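Local coordinates for protein hydrazine synthase subunit beta (Candidatus Kuenenia stuttgartiensis, PDB 5C2V) that forms part of the hydrazine synthase complex, which condenses nitric oxide with ammonium, and may modulate passage of the hydroxylamine intermediate between the gamma and alpha active sites, at residues B[16-27]-B[324-335]; B[316-324]-B[336-347]. All blocks are in the same frame, centred on the assembly; numbering follows the deposited sequence.

Contact 1. Residues B[16-27]-B[324-335]; sequences FHITMSPDGSTL and SVCLSPDGKFCY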
loop_
_atom_site.group_PDB
_atom_site.type_symbol
_atom_site.label_atom_id
_atom_site.label_comp_id
_atom_site.label_asym_id
_atom_site.label_seq_id
_atom_site.Cartn_x
_atom_site.Cartn_y
_atom_site.Cartn_z
ATOM N N PHE B 16 -13.992 -48.393 26.048
ATOM C CA PHE B 16 -13.090 -48.178 24.921
ATOM C C PHE B 16 -13.736 -47.960 23.548
ATOM O O PHE B 16 -13.069 -47.520 22.612
ATOM C CB PHE B 16 -12.137 -49.371 24.834
ATOM C CG PHE B 16 -10.817 -49.047 24.211
ATOM C CD1 PHE B 16 -9.870 -48.319 24.910
ATOM C CD2 PHE B 16 -10.512 -49.484 22.933
ATOM C CE1 PHE B 16 -8.650 -48.021 24.343
ATOM C CE2 PHE B 16 -9.291 -49.191 22.360
ATOM C CZ PHE B 16 -8.358 -48.458 23.066
ATOM N N HIS B 17 -15.029 -48.251 23.428
ATOM C CA HIS B 17 -15.673 -48.261 22.115
ATOM C C HIS B 17 -17.184 -48.133 22.249
ATOM O O HIS B 17 -17.744 -48.433 23.303
ATOM C CB HIS B 17 -15.304 -49.546 21.357
ATOM C CG HIS B 17 -15.709 -49.549 19.913
ATOM N ND1 HIS B 17 -16.960 -49.942 19.489
ATOM C CD2 HIS B 17 -15.022 -49.214 18.796
ATOM C CE1 HIS B 17 -17.028 -49.846 18.173
ATOM N NE2 HIS B 17 -15.865 -49.406 17.727
ATOM N N ILE B 18 -17.847 -47.703 21.182
ATOM C CA ILE B 18 -19.301 -47.626 21.195
ATOM C C ILE B 18 -19.877 -47.790 19.788
ATOM O O ILE B 18 -19.254 -47.405 18.797
ATOM C CB ILE B 18 -19.781 -46.290 21.824
ATOM C CG1 ILE B 18 -21.271 -46.351 22.168
ATOM C CG2 ILE B 18 -19.458 -45.108 20.915
ATOM C CD1 ILE B 18 -21.776 -45.136 22.916
ATOM N N THR B 19 -21.062 -48.386 19.709
ATOM C CA THR B 19 -21.776 -48.525 18.448
ATOM C C THR B 19 -23.273 -48.511 18.717
ATOM O O THR B 19 -23.702 -48.414 19.867
ATOM C CB THR B 19 -21.390 -49.819 17.705
ATOM O OG1 THR B 19 -22.057 -49.864 16.437
ATOM C CG2 THR B 19 -21.779 -51.044 18.521
ATOM N N MET B 20 -24.068 -48.615 17.659
ATOM C CA MET B 20 -25.514 -48.521 17.803
ATOM C C MET B 20 -26.228 -49.461 16.841
ATOM O O MET B 20 -25.757 -49.703 15.731
ATOM C CB MET B 20 -25.970 -47.078 17.574
ATOM C CG MET B 20 -27.314 -46.734 18.187
ATOM S SD MET B 20 -27.735 -45.003 17.917
ATOM C CE MET B 20 -28.878 -44.715 19.263
ATOM N N SER B 21 -27.363 -49.994 17.282
ATOM C CA SER B 21 -28.175 -50.862 16.441
ATOM C C SER B 21 -28.682 -50.085 15.231
ATOM O O SER B 21 -28.956 -48.889 15.331
ATOM C CB SER B 21 -29.346 -51.443 17.238
ATOM O OG SER B 21 -30.145 -50.415 17.797
ATOM N N PRO B 22 -28.800 -50.762 14.077
ATOM C CA PRO B 22 -29.265 -50.129 12.836
ATOM C C PRO B 22 -30.671 -49.545 12.955
ATOM O O PRO B 22 -31.052 -48.702 12.143
ATOM C CB PRO B 22 -29.236 -51.280 11.821
ATOM C CG PRO B 22 -29.215 -52.527 12.642
ATOM C CD PRO B 22 -28.455 -52.179 13.876
ATOM N N ASP B 23 -31.429 -49.990 13.952
ATOM C CA ASP B 23 -32.745 -49.425 14.224
ATOM C C ASP B 23 -32.639 -48.282 15.235
ATOM O O ASP B 23 -33.627 -47.611 15.533
ATOM C CB ASP B 23 -33.699 -50.507 14.733
ATOM C CG ASP B 23 -33.112 -51.313 15.874
ATOM O OD1 ASP B 23 -32.373 -52.283 15.599
ATOM O OD2 ASP B 23 -33.389 -50.978 17.045
ATOM N N GLY B 24 -31.432 -48.075 15.754
ATOM C CA GLY B 24 -31.138 -46.939 16.612
ATOM C C GLY B 24 -31.730 -46.966 18.009
ATOM O O GLY B 24 -31.788 -45.933 18.676
ATOM N N SER B 25 -32.195 -48.130 18.452
ATOM C CA SER B 25 -32.786 -48.238 19.783
ATOM C C SER B 25 -31.805 -48.645 20.886
ATOM O O SER B 25 -32.143 -48.574 22.068
ATOM C CB SER B 25 -33.944 -49.238 19.755
ATOM O OG SER B 25 -33.488 -50.533 19.403
ATOM N N THR B 26 -30.597 -49.061 20.516
ATOM C CA THR B 26 -29.676 -49.613 21.510
ATOM C C THR B 26 -28.205 -49.265 21.264
ATOM O O THR B 26 -27.718 -49.327 20.136
ATOM C CB THR B 26 -29.813 -51.150 21.586
ATOM O OG1 THR B 26 -31.195 -51.502 21.719
ATOM C CG2 THR B 26 -29.042 -51.703 22.777
ATOM N N LEU B 27 -27.511 -48.906 22.339
ATOM C CA LEU B 27 -26.078 -48.641 22.308
ATOM C C LEU B 27 -25.304 -49.762 22.995
ATOM O O LEU B 27 -25.695 -50.235 24.067
ATOM C CB LEU B 27 -25.766 -47.303 22.979
ATOM C CG LEU B 27 -26.257 -46.043 22.266
ATOM C CD1 LEU B 27 -26.320 -44.872 23.230
ATOM C CD2 LEU B 27 -25.348 -45.722 21.093
ATOM N N SER B 324 -14.001 -43.204 21.220
ATOM C CA SER B 324 -14.895 -43.669 20.162
ATOM C C SER B 324 -16.191 -42.866 20.080
ATOM O O SER B 324 -16.694 -42.375 21.088
ATOM C CB SER B 324 -15.224 -45.150 20.364
ATOM O OG SER B 324 -15.988 -45.657 19.285
ATOM N N VAL B 325 -16.723 -42.740 18.868
ATOM C CA VAL B 325 -17.984 -42.039 18.650
ATOM C C VAL B 325 -18.898 -42.817 17.709
ATOM O O VAL B 325 -18.431 -43.612 16.893
ATOM C CB VAL B 325 -17.763 -40.626 18.068
ATOM C CG1 VAL B 325 -17.203 -39.688 19.129
ATOM C CG2 VAL B 325 -16.850 -40.688 16.852
ATOM N N CYS B 326 -20.202 -42.585 17.826
ATOM C CA CYS B 326 -21.162 -43.200 16.912
ATOM C C CYS B 326 -22.384 -42.310 16.711
ATOM O O CYS B 326 -22.651 -41.416 17.512
ATOM C CB CYS B 326 -21.591 -44.578 17.422
ATOM S SG CYS B 326 -22.626 -44.548 18.903
ATOM N N LEU B 327 -23.126 -42.561 15.638
ATOM C CA LEU B 327 -24.290 -41.746 15.303
ATOM C C LEU B 327 -25.585 -42.546 15.285
ATOM O O LEU B 327 -25.585 -43.752 15.031
ATOM C CB LEU B 327 -24.097 -41.078 13.940
ATOM C CG LEU B 327 -23.140 -39.892 13.841
ATOM C CD1 LEU B 327 -22.937 -39.519 12.386
ATOM C CD2 LEU B 327 -23.678 -38.708 14.621
ATOM N N SER B 328 -26.690 -41.860 15.553
ATOM C CA SER B 328 -28.013 -42.431 15.351
ATOM C C SER B 328 -28.297 -42.461 13.851
ATOM O O SER B 328 -27.768 -41.635 13.109
ATOM C CB SER B 328 -29.076 -41.618 16.096
ATOM O OG SER B 328 -29.106 -40.277 15.642
ATOM N N PRO B 329 -29.122 -43.419 13.396
ATOM C CA PRO B 329 -29.403 -43.564 11.961
ATOM C C PRO B 329 -30.003 -42.310 11.321
ATOM O O PRO B 329 -29.873 -42.132 10.109
ATOM C CB PRO B 329 -30.401 -44.730 11.913
ATOM C CG PRO B 329 -30.938 -44.851 13.303
ATOM C CD PRO B 329 -29.813 -44.444 14.195
ATOM N N ASP B 330 -30.646 -41.459 12.115
ATOM C CA ASP B 330 -31.182 -40.202 11.598
ATOM C C ASP B 330 -30.129 -39.093 11.618
ATOM O O ASP B 330 -30.313 -38.037 11.011
ATOM C CB ASP B 330 -32.424 -39.780 12.390
ATOM C CG ASP B 330 -32.179 -39.727 13.888
ATOM O OD1 ASP B 330 -31.009 -39.818 14.315
ATOM O OD2 ASP B 330 -33.165 -39.589 14.644
ATOM N N GLY B 331 -29.026 -39.344 12.318
ATOM C CA GLY B 331 -27.903 -38.425 12.353
ATOM C C GLY B 331 -28.098 -37.189 13.211
ATOM O O GLY B 331 -27.309 -36.248 13.135
ATOM N N LYS B 332 -29.141 -37.185 14.034
ATOM C CA LYS B 332 -29.428 -36.027 14.876
ATOM C C LYS B 332 -28.758 -36.110 16.247
ATOM O O LYS B 332 -28.799 -35.153 17.020
ATOM C CB LYS B 332 -30.941 -35.851 15.037
ATOM C CG LYS B 332 -31.749 -36.393 13.871
ATOM C CD LYS B 332 -33.071 -35.654 13.711
ATOM C CE LYS B 332 -33.878 -35.659 14.998
ATOM N NZ LYS B 332 -35.176 -34.947 14.837
ATOM N N PHE B 333 -28.138 -37.249 16.544
ATOM C CA PHE B 333 -27.455 -37.426 17.823
ATOM C C PHE B 333 -26.123 -38.160 17.682
ATOM O O PHE B 333 -26.016 -39.146 16.951
ATOM C CB PHE B 333 -28.355 -38.172 18.811
ATOM C CG PHE B 333 -29.565 -37.392 19.236
ATOM C CD1 PHE B 333 -29.458 -36.385 20.179
ATOM C CD2 PHE B 333 -30.812 -37.669 18.697
ATOM C CE1 PHE B 333 -30.568 -35.663 20.573
ATOM C CE2 PHE B 333 -31.926 -36.951 19.090
ATOM C CZ PHE B 333 -31.803 -35.947 20.029
ATOM N N CYS B 334 -25.114 -37.669 18.394
ATOM C CA CYS B 334 -23.786 -38.270 18.385
ATOM C C CYS B 334 -23.361 -38.665 19.795
ATOM O O CYS B 334 -23.390 -37.848 20.711
ATOM C CB CYS B 334 -22.763 -37.306 17.781
ATOM S SG CYS B 334 -21.074 -37.951 17.727
ATOM N N TYR B 335 -22.960 -39.919 19.964
ATOM C CA TYR B 335 -22.552 -40.417 21.271
ATOM C C TYR B 335 -21.046 -40.637 21.329
ATOM O O TYR B 335 -20.456 -41.197 20.401
ATOM C CB TYR B 335 -23.291 -41.714 21.602
ATOM C CG TYR B 335 -24.794 -41.591 21.509
ATOM C CD1 TYR B 335 -25.542 -41.149 22.592
ATOM C CD2 TYR B 335 -25.464 -41.909 20.335
ATOM C CE1 TYR B 335 -26.916 -41.032 22.510
ATOM C CE2 TYR B 335 -26.838 -41.795 20.243
ATOM C CZ TYR B 335 -27.559 -41.356 21.333
ATOM O OH TYR B 335 -28.927 -41.240 21.247
#

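Contact 2. Residues B[316-324]-B[336-347]; sequences VPTGLGPSS and AANYFSNNVTVI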
loop_
_atom_site.group_PDB
_atom_site.type_symbol
_atom_site.label_atom_id
_atom_site.label_comp_id
_atom_site.label_asym_id
_atom_site.label_seq_id
_atom_site.Cartn_x
_atom_site.Cartn_y
_atom_site.Cartn_z
ATOM N N VAL B 316 -16.876 -29.773 20.534
ATOM C CA VAL B 316 -17.809 -29.948 21.643
ATOM C C VAL B 316 -17.169 -30.615 22.861
ATOM O O VAL B 316 -16.557 -31.677 22.737
ATOM C CB VAL B 316 -19.030 -30.775 21.200
ATOM C CG1 VAL B 316 -20.124 -30.700 22.241
ATOM C CG2 VAL B 316 -19.546 -30.275 19.860
ATOM N N PRO B 317 -17.303 -29.985 24.041
ATOM C CA PRO B 317 -16.810 -30.531 25.312
ATOM C C PRO B 317 -17.308 -31.950 25.580
ATOM O O PRO B 317 -18.477 -32.254 25.341
ATOM C CB PRO B 317 -17.373 -29.558 26.351
ATOM C CG PRO B 317 -17.510 -28.275 25.616
ATOM C CD PRO B 317 -17.909 -28.653 24.217
ATOM N N THR B 318 -16.419 -32.803 26.077
ATOM C CA THR B 318 -16.740 -34.203 26.321
ATOM C C THR B 318 -16.144 -34.628 27.662
ATOM O O THR B 318 -15.506 -33.824 28.342
ATOM C CB THR B 318 -16.200 -35.102 25.181
ATOM O OG1 THR B 318 -16.309 -34.406 23.935
ATOM C CG2 THR B 318 -16.979 -36.404 25.078
ATOM N N GLY B 319 -16.357 -35.882 28.047
ATOM C CA GLY B 319 -15.692 -36.443 29.207
ATOM C C GLY B 319 -14.246 -36.742 28.866
ATOM O O GLY B 319 -13.788 -36.447 27.761
ATOM N N LEU B 320 -13.522 -37.334 29.806
ATOM C CA LEU B 320 -12.104 -37.599 29.602
ATOM C C LEU B 320 -11.883 -38.863 28.771
ATOM O O LEU B 320 -12.462 -39.913 29.051
ATOM C CB LEU B 320 -11.391 -37.707 30.951
ATOM C CG LEU B 320 -11.644 -36.534 31.905
ATOM C CD1 LEU B 320 -10.795 -36.657 33.161
ATOM C CD2 LEU B 320 -11.395 -35.199 31.212
ATOM N N GLY B 321 -11.036 -38.749 27.752
ATOM C CA GLY B 321 -10.729 -39.859 26.862
ATOM C C GLY B 321 -11.826 -40.380 25.941
ATOM O O GLY B 321 -12.148 -41.567 25.985
ATOM N N PRO B 322 -12.407 -39.506 25.099
ATOM C CA PRO B 322 -13.427 -39.959 24.144
ATOM C C PRO B 322 -12.821 -40.750 22.984
ATOM O O PRO B 322 -12.637 -40.217 21.890
ATOM C CB PRO B 322 -14.050 -38.653 23.650
ATOM C CG PRO B 322 -12.963 -37.661 23.772
ATOM C CD PRO B 322 -12.139 -38.063 24.965
ATOM N N SER B 323 -12.519 -42.020 23.236
ATOM C CA SER B 323 -11.820 -42.860 22.269
ATOM C C SER B 323 -12.682 -43.295 21.082
ATOM O O SER B 323 -12.152 -43.711 20.050
ATOM C CB SER B 323 -11.261 -44.100 22.974
ATOM O OG SER B 323 -12.254 -44.721 23.771
ATOM N N SER B 324 -14.001 -43.204 21.220
ATOM C CA SER B 324 -14.895 -43.669 20.162
ATOM C C SER B 324 -16.191 -42.866 20.080
ATOM O O SER B 324 -16.694 -42.375 21.088
ATOM C CB SER B 324 -15.224 -45.150 20.364
ATOM O OG SER B 324 -15.988 -45.657 19.285
ATOM N N ALA B 336 -20.431 -40.191 22.423
ATOM C CA ALA B 336 -18.987 -40.323 22.597
ATOM C C ALA B 336 -18.639 -41.090 23.872
ATOM O O ALA B 336 -19.056 -40.713 24.967
ATOM C CB ALA B 336 -18.334 -38.950 22.613
ATOM N N ALA B 337 -17.863 -42.161 23.721
ATOM C CA ALA B 337 -17.492 -43.015 24.846
ATOM C C ALA B 337 -16.228 -42.524 25.548
ATOM O O ALA B 337 -15.159 -42.442 24.946
ATOM C CB ALA B 337 -17.309 -44.451 24.377
ATOM N N ASN B 338 -16.365 -42.218 26.834
ATOM C CA ASN B 338 -15.283 -41.684 27.653
ATOM C C ASN B 338 -14.766 -42.701 28.669
ATOM O O ASN B 338 -15.484 -43.092 29.609
ATOM C CB ASN B 338 -15.747 -40.419 28.371
ATOM C CG ASN B 338 -16.472 -39.462 27.448
ATOM O OD1 ASN B 338 -16.098 -39.300 26.286
ATOM N ND2 ASN B 338 -17.527 -38.834 27.954
ATOM N N TYR B 339 -13.514 -43.104 28.457
ATOM C CA TYR B 339 -12.828 -44.141 29.226
ATOM C C TYR B 339 -12.573 -43.767 30.684
ATOM O O TYR B 339 -12.972 -44.492 31.595
ATOM C CB TYR B 339 -11.493 -44.473 28.541
ATOM C CG TYR B 339 -10.596 -45.441 29.289
ATOM C CD1 TYR B 339 -9.620 -44.983 30.168
ATOM C CD2 TYR B 339 -10.707 -46.809 29.093
ATOM C CE1 TYR B 339 -8.796 -45.865 30.845
ATOM C CE2 TYR B 339 -9.888 -47.699 29.766
ATOM C CZ TYR B 339 -8.935 -47.221 30.640
ATOM O OH TYR B 339 -8.116 -48.103 31.309
ATOM N N PHE B 340 -11.902 -42.640 30.900
ATOM C CA PHE B 340 -11.504 -42.242 32.246
ATOM C C PHE B 340 -12.698 -41.795 33.080
ATOM O O PHE B 340 -12.779 -42.093 34.271
ATOM C CB PHE B 340 -10.457 -41.128 32.189
ATOM C CG PHE B 340 -9.162 -41.547 31.552
ATOM C CD1 PHE B 340 -8.295 -42.399 32.215
ATOM C CD2 PHE B 340 -8.810 -41.084 30.295
ATOM C CE1 PHE B 340 -7.105 -42.789 31.633
ATOM C CE2 PHE B 340 -7.619 -41.468 29.709
ATOM C CZ PHE B 340 -6.765 -42.321 30.379
ATOM N N SER B 341 -13.625 -41.084 32.448
ATOM C CA SER B 341 -14.818 -40.607 33.134
ATOM C C SER B 341 -15.859 -41.716 33.252
ATOM O O SER B 341 -16.865 -41.561 33.947
ATOM C CB SER B 341 -15.409 -39.400 32.406
ATOM O OG SER B 341 -14.499 -38.315 32.396
ATOM N N ASN B 342 -15.603 -42.828 32.567
ATOM C CA ASN B 342 -16.491 -43.988 32.576
ATOM C C ASN B 342 -17.919 -43.644 32.179
ATOM O O ASN B 342 -18.866 -44.055 32.851
ATOM C CB ASN B 342 -16.498 -44.649 33.958
ATOM C CG ASN B 342 -15.160 -45.254 34.322
ATOM O OD1 ASN B 342 -14.536 -45.943 33.517
ATOM N ND2 ASN B 342 -14.711 -44.997 35.545
ATOM N N ASN B 343 -18.086 -42.894 31.094
ATOM C CA ASN B 343 -19.440 -42.480 30.719
ATOM C C ASN B 343 -19.603 -42.192 29.234
ATOM O O ASN B 343 -18.675 -42.374 28.463
ATOM C CB ASN B 343 -19.862 -41.252 31.535
ATOM C CG ASN B 343 -18.851 -40.122 31.469
ATOM O OD1 ASN B 343 -18.030 -40.055 30.555
ATOM N ND2 ASN B 343 -18.906 -39.224 32.446
ATOM N N VAL B 344 -20.793 -41.756 28.835
ATOM C CA VAL B 344 -21.053 -41.442 27.435
ATOM C C VAL B 344 -21.667 -40.057 27.291
ATOM O O VAL B 344 -22.669 -39.741 27.932
ATOM C CB VAL B 344 -21.988 -42.480 26.779
ATOM C CG1 VAL B 344 -22.361 -42.047 25.367
ATOM C CG2 VAL B 344 -21.334 -43.856 26.762
ATOM N N THR B 345 -21.056 -39.230 26.448
ATOM C CA THR B 345 -21.568 -37.894 26.187
ATOM C C THR B 345 -22.540 -37.910 25.011
ATOM O O THR B 345 -22.228 -38.433 23.936
ATOM C CB THR B 345 -20.432 -36.896 25.899
ATOM O OG1 THR B 345 -19.583 -36.792 27.049
ATOM C CG2 THR B 345 -20.993 -35.523 25.565
ATOM N N VAL B 346 -23.720 -37.338 25.234
ATOM C CA VAL B 346 -24.755 -37.256 24.212
ATOM C C VAL B 346 -24.798 -35.858 23.605
ATOM O O VAL B 346 -24.979 -34.867 24.313
ATOM C CB VAL B 346 -26.140 -37.609 24.783
ATOM C CG1 VAL B 346 -27.183 -37.618 23.678
ATOM C CG2 VAL B 346 -26.094 -38.955 25.489
ATOM N N ILE B 347 -24.631 -35.788 22.289
ATOM C CA ILE B 347 -24.546 -34.514 21.587
ATOM C C ILE B 347 -25.666 -34.350 20.566
ATOM O O ILE B 347 -25.916 -35.242 19.757
ATOM C CB ILE B 347 -23.192 -34.367 20.858
ATOM C CG1 ILE B 347 -22.041 -34.814 21.760
ATOM C CG2 ILE B 347 -22.992 -32.938 20.377
ATOM C CD1 ILE B 347 -20.693 -34.814 21.071
#

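Contact 1. Residues B[16-27]-B[324-335]
Tyr335 and Leu27 both set CG opposite their carbonyl carbons (chi1 -54° and -68°), which turns the phenol ring and the forked leucine toward each other. Leu27 CD1 rests over the centre of one ring face, 3.9 Å from the Tyr335 centroid and 10° off its normal, a CH-pi contact. The other branch, Leu27 CD2, reaches Cys326 SG at 3.7 Å. Ile18 CG2 meets the same sulfur at 3.8 Å, so the compact, apolar cysteine suits a site between two branched side chains. Ile18 CD1 adds the Tyr335 CB flank. The long, unbranched Met20 stretches past Ser328; its CE packs obliquely on Tyr335 CE2 at 3.7 Å, and SD lies obliquely beside the same ring, a Met-aromatic contact. Polar contact is slight: Ile18 N gives a weak 3.4 Å hydrogen bond to Ser324 OG, which also lies over the His17 ring, toward its rim. Gly24, with positive phi and no side chain to obstruct the proline, lets Pro329 CD pack on its CA. The nearly parallel strands 15-20 and 322-327 belong to the first and last propeller sheets, consistent with ring closure; strand 57-62 touches Phe16, His17 and Thr19, and Val344 of strand 343-348 backs Ile18 and Tyr335.

Contact 2. Residues B[316-324]-B[336-347]
Ala337 N donates to Ser324 O over 2.9 Å, one of the backbone hydrogen bonds tying the 316-324 crossover between propeller blades to the hairpin 336-347. Tyr339 N meets Gly321 O at 3.2 Å, straight at the hydrogen (172°). Gly321 has a positive phi, which glycine adopts readily, and Pro322 centres an inverse gamma turn; together they bend the chain into the next strand. Phe340 N adds a weak bond to Leu320 O. The hairpin carries a G1 beta bulge at Asn342 and Asn343, opposite Asn338.

Side-chain hydroxyls and an amide bind the loop further. Ser341 OG, set opposite its carbonyl carbon (chi1 -62°), accepts a 2.9 Å bond from Leu320 N, close to linear at 169°. Asn338 ND2 spends its hydrogens within the hairpin, on Asn343 OD1 and on Thr345 OG1 at 3.0 Å, both nearly in its amide plane, which fixes the carboxamide's rotation. Thr345 OG1 also takes a weak bond from Gly319 N. Having no side chain, Gly319 lets the Asn338 amide lie against its backbone. Thr318 OG1 turns back to Val316 O at 3.0 Å, while its methyl, CG2, faces Asn338 OD1 and Thr345 OG1. Tyr339 OH hydrogen-bonds Gln47 of the gamma subunit.

Apolar contacts flank this network. Val316 CG1 and Ile347 CG2 meet at 4.1 Å, the two side chains lying alongside and pointing opposite ways. Leu320 CB packs on Phe340 CB at 3.8 Å, and Tyr339 CD1 lies over the Phe340 ring face.

All the touching residues but Pro317 and Gly319 are buried, and several backbone groups of the loop find partners here, while His276 binds Gly321 N. This suggests that hydrogen bonding, more than apolar packing, holds the loop's shape.

In the fold
Contacts 1 and 2 have centres about 13 Å apart, share Ser324, and both use strands 322-327 and 333-338. Along the chain 16-27 comes first, then 316-324, 324-335 and 336-347 follow in close succession. Seven antiparallel sheets in sequence are consistent with a seven-bladed beta-propeller. Contact 1 then joins the first blade to the last, closing the ring, whereas contact 2 holds the crossover from the sixth blade into the last. They also meet where Cys334 O and Ile347 N probably hydrogen-bond and where Phe16 O meets Ser323 OG. The last sheet has three strands of its own, and a gamma-subunit strand pairs with 343-347, so the ring closure adjoins the subunit interface.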